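Local coordinates for protein beta-N-acetylhexosaminidase (PDB 5BZA) that probably hydrolyses terminal non-reducing N-acetyl-D-hexosamine residues from N-acetyl-beta-D-hexosaminides, as a thermostable member of glycosyl hydrolase family 3, at residues B[24-34]-B[51-62]. Sequence-based numbering, arbitrary orientation.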
# COMPACT_ATOMS: atom_id res chain seq x y z
N ILE B 24 25.40 10.01 -2.46
CA ILE B 24 24.39 10.99 -2.86
C ILE B 24 24.90 12.39 -2.59
O ILE B 24 24.78 13.29 -3.43
CB ILE B 24 23.06 10.77 -2.13
CG1 ILE B 24 22.36 9.54 -2.67
CG2 ILE B 24 22.13 11.92 -2.36
CD1 ILE B 24 21.06 9.20 -1.92
N GLN B 25 25.52 12.58 -1.42
CA GLN B 25 25.98 13.92 -1.03
C GLN B 25 27.23 14.34 -1.79
O GLN B 25 27.41 15.51 -2.10
CB GLN B 25 26.21 14.00 0.48
CG GLN B 25 24.91 14.13 1.23
CD GLN B 25 25.07 14.27 2.75
OE1 GLN B 25 25.92 13.65 3.38
NE2 GLN B 25 24.23 15.11 3.33
N LYS B 26 28.10 13.39 -2.09
CA LYS B 26 29.29 13.70 -2.87
C LYS B 26 28.97 14.02 -4.34
O LYS B 26 29.48 15.01 -4.86
CB LYS B 26 30.30 12.57 -2.80
CG LYS B 26 31.63 12.93 -3.52
CD LYS B 26 32.68 11.85 -3.35
CE LYS B 26 33.99 12.28 -3.99
NZ LYS B 26 35.11 11.33 -3.73
N TYR B 27 28.15 13.20 -5.00
CA TYR B 27 27.96 13.35 -6.45
C TYR B 27 26.69 14.04 -6.91
O TYR B 27 26.60 14.45 -8.06
CB TYR B 27 28.04 11.97 -7.11
CG TYR B 27 29.38 11.33 -6.91
CD1 TYR B 27 30.47 11.69 -7.69
CD2 TYR B 27 29.59 10.44 -5.86
CE1 TYR B 27 31.73 11.09 -7.48
CE2 TYR B 27 30.83 9.85 -5.64
CZ TYR B 27 31.88 10.18 -6.45
OH TYR B 27 33.11 9.58 -6.21
N ARG B 28 25.72 14.16 -6.00
CA ARG B 28 24.43 14.79 -6.30
C ARG B 28 23.79 14.19 -7.59
O ARG B 28 23.48 14.92 -8.55
CB ARG B 28 24.60 16.31 -6.49
CG ARG B 28 25.32 17.06 -5.35
CD ARG B 28 24.62 16.95 -4.01
NE ARG B 28 25.48 17.46 -2.93
CZ ARG B 28 25.12 17.55 -1.64
NH1 ARG B 28 23.90 17.19 -1.28
NH2 ARG B 28 25.99 18.00 -0.73
N PRO B 29 23.58 12.86 -7.63
CA PRO B 29 22.84 12.35 -8.79
C PRO B 29 21.47 12.96 -8.82
O PRO B 29 20.88 13.11 -7.74
CB PRO B 29 22.74 10.84 -8.53
CG PRO B 29 22.87 10.73 -7.02
CD PRO B 29 23.81 11.82 -6.61
N ALA B 30 20.95 13.26 -10.01
CA ALA B 30 19.66 13.90 -10.10
C ALA B 30 18.55 12.88 -9.96
O ALA B 30 17.42 13.23 -9.57
CB ALA B 30 19.54 14.66 -11.42
N GLY B 31 18.86 11.61 -10.22
CA GLY B 31 17.83 10.58 -10.22
C GLY B 31 18.06 9.44 -9.24
O GLY B 31 19.20 8.96 -9.09
N VAL B 32 16.97 9.00 -8.58
CA VAL B 32 17.00 7.96 -7.57
C VAL B 32 15.95 6.94 -7.96
O VAL B 32 14.76 7.26 -8.11
CB VAL B 32 16.70 8.54 -6.12
CG1 VAL B 32 16.43 7.42 -5.09
CG2 VAL B 32 17.84 9.44 -5.62
N LEU B 33 16.39 5.71 -8.16
CA LEU B 33 15.51 4.58 -8.42
C LEU B 33 15.60 3.72 -7.18
O LEU B 33 16.73 3.39 -6.73
CB LEU B 33 15.95 3.77 -9.65
CG LEU B 33 15.36 2.36 -9.84
CD1 LEU B 33 13.83 2.40 -9.90
CD2 LEU B 33 15.92 1.69 -11.15
N ILE B 34 14.44 3.40 -6.62
CA ILE B 34 14.39 2.70 -5.37
C ILE B 34 14.01 1.26 -5.66
O ILE B 34 12.96 0.98 -6.25
CB ILE B 34 13.39 3.35 -4.37
CG1 ILE B 34 13.68 4.84 -4.20
CG2 ILE B 34 13.41 2.61 -3.02
CD1 ILE B 34 12.71 5.52 -3.24
N PHE B 51 15.59 11.40 4.16
CA PHE B 51 16.88 11.84 3.68
C PHE B 51 16.77 12.62 2.34
O PHE B 51 17.41 13.68 2.17
CB PHE B 51 17.83 10.65 3.54
CG PHE B 51 19.16 11.01 2.98
CD1 PHE B 51 20.15 11.53 3.80
CD2 PHE B 51 19.42 10.86 1.61
CE1 PHE B 51 21.38 11.88 3.28
CE2 PHE B 51 20.65 11.21 1.08
CZ PHE B 51 21.63 11.72 1.90
N LEU B 52 15.98 12.12 1.39
CA LEU B 52 15.92 12.77 0.07
C LEU B 52 15.30 14.16 0.19
O LEU B 52 15.77 15.09 -0.47
CB LEU B 52 15.13 11.92 -0.93
CG LEU B 52 15.81 10.59 -1.30
CD1 LEU B 52 14.88 9.68 -2.14
CD2 LEU B 52 17.10 10.87 -2.01
N SER B 53 14.31 14.31 1.08
CA SER B 53 13.63 15.62 1.25
C SER B 53 14.57 16.75 1.72
O SER B 53 14.30 17.94 1.52
CB SER B 53 12.48 15.50 2.23
OG SER B 53 12.97 15.56 3.57
N ARG B 54 15.64 16.36 2.38
CA ARG B 54 16.60 17.29 2.95
C ARG B 54 17.85 17.53 2.09
O ARG B 54 18.71 18.36 2.41
CB ARG B 54 16.98 16.72 4.29
CG ARG B 54 15.77 16.67 5.15
CD ARG B 54 16.05 15.98 6.44
NE ARG B 54 15.07 16.41 7.42
CZ ARG B 54 15.26 16.28 8.73
NH1 ARG B 54 16.37 15.69 9.19
NH2 ARG B 54 14.32 16.75 9.56
N ASN B 55 17.97 16.83 0.99
CA ASN B 55 19.22 16.92 0.30
C ASN B 55 19.07 17.39 -1.11
O ASN B 55 19.83 16.97 -1.95
CB ASN B 55 19.91 15.56 0.36
CG ASN B 55 20.57 15.32 1.71
OD1 ASN B 55 21.76 15.61 1.92
ND2 ASN B 55 19.78 14.81 2.65
N GLY B 56 18.10 18.26 -1.37
CA GLY B 56 17.93 18.83 -2.70
C GLY B 56 16.79 18.24 -3.54
O GLY B 56 15.92 17.54 -3.03
N ARG B 57 16.78 18.57 -4.82
CA ARG B 57 15.76 18.08 -5.74
C ARG B 57 16.23 16.79 -6.39
O ARG B 57 17.37 16.73 -6.86
CB ARG B 57 15.45 19.12 -6.83
CG ARG B 57 14.84 20.44 -6.34
CD ARG B 57 14.70 21.42 -7.51
NE ARG B 57 15.94 21.52 -8.30
CZ ARG B 57 16.00 21.90 -9.58
NH1 ARG B 57 14.88 22.20 -10.24
NH2 ARG B 57 17.17 21.96 -10.21
N PHE B 58 15.37 15.77 -6.39
CA PHE B 58 15.70 14.51 -7.03
C PHE B 58 14.50 14.09 -7.86
O PHE B 58 13.37 14.35 -7.47
CB PHE B 58 15.99 13.40 -6.03
CG PHE B 58 17.09 13.70 -5.07
CD1 PHE B 58 16.81 14.32 -3.83
CD2 PHE B 58 18.41 13.32 -5.37
CE1 PHE B 58 17.82 14.56 -2.91
CE2 PHE B 58 19.42 13.56 -4.47
CZ PHE B 58 19.14 14.18 -3.22
N ILE B 59 14.75 13.43 -8.99
CA ILE B 59 13.76 12.62 -9.67
C ILE B 59 13.76 11.27 -8.97
O ILE B 59 14.81 10.61 -8.91
CB ILE B 59 14.08 12.45 -11.19
CG1 ILE B 59 14.28 13.83 -11.83
CG2 ILE B 59 12.96 11.67 -11.89
CD1 ILE B 59 14.86 13.78 -13.20
N VAL B 60 12.60 10.85 -8.45
CA VAL B 60 12.48 9.63 -7.65
C VAL B 60 11.55 8.67 -8.36
O VAL B 60 10.38 9.00 -8.63
CB VAL B 60 11.91 9.89 -6.20
CG1 VAL B 60 11.79 8.57 -5.39
CG2 VAL B 60 12.77 10.91 -5.45
N SER B 61 12.05 7.46 -8.65
CA SER B 61 11.33 6.58 -9.53
C SER B 61 11.27 5.15 -8.97
O SER B 61 12.06 4.76 -8.09
CB SER B 61 12.02 6.58 -10.93
OG SER B 61 11.15 6.03 -11.89
N SER B 62 10.36 4.35 -9.53
CA SER B 62 10.29 2.92 -9.25
C SER B 62 10.04 2.15 -10.55
O SER B 62 9.66 2.76 -11.58
CB SER B 62 9.17 2.61 -8.28
OG SER B 62 7.93 2.69 -8.98
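Strands 31-34 and 59-62 run parallel, their axes 25° apart, and four backbone hydrogen bonds join them: Ile-59 N to Ala-30 O just ahead of the strand, Val-32 N to Ile-59 O, Ser-61 N to Val-32 O, and Ile-34 N to Ser-61 O. Neighbours in the TIM-type barrel, they are linked through helix 42-54 in a beta-alpha-beta crossover. On the helix-covered face, Val-32 and Leu-52 meet tip to tip, CG2 to CD2 at 4.0 Å. Leu-52 CD2 also sits over the centre of the Phe-58 ring, 3.8 Å above its plane, while Pro-29 O approaches that ring's edge, 3.4 Å from Phe-58 CD2. From helix 18-27, Ile-24 slides past Phe-51, bringing CD1 to 3.6 Å from CE2. Ile-24 CG2, anti to the backbone N, is thereby set between the two phenylalanines, 3.8 Å from Phe-58 CE2. Gln-25 NE2 donates to Asn-55 OD1 (2.9 Å) in the carbonyl plane, the two amides turned 62° apart. Asn-55 ND2 in turn donates a hydrogen bond to Phe-51 O at 2.7 Å, fixing the amide's rotation. Apolar groups thus fill the layer between sheet and helices, and one amide-amide hydrogen bond links helix 18-27 to Asn-55 near the end of helix 42-54.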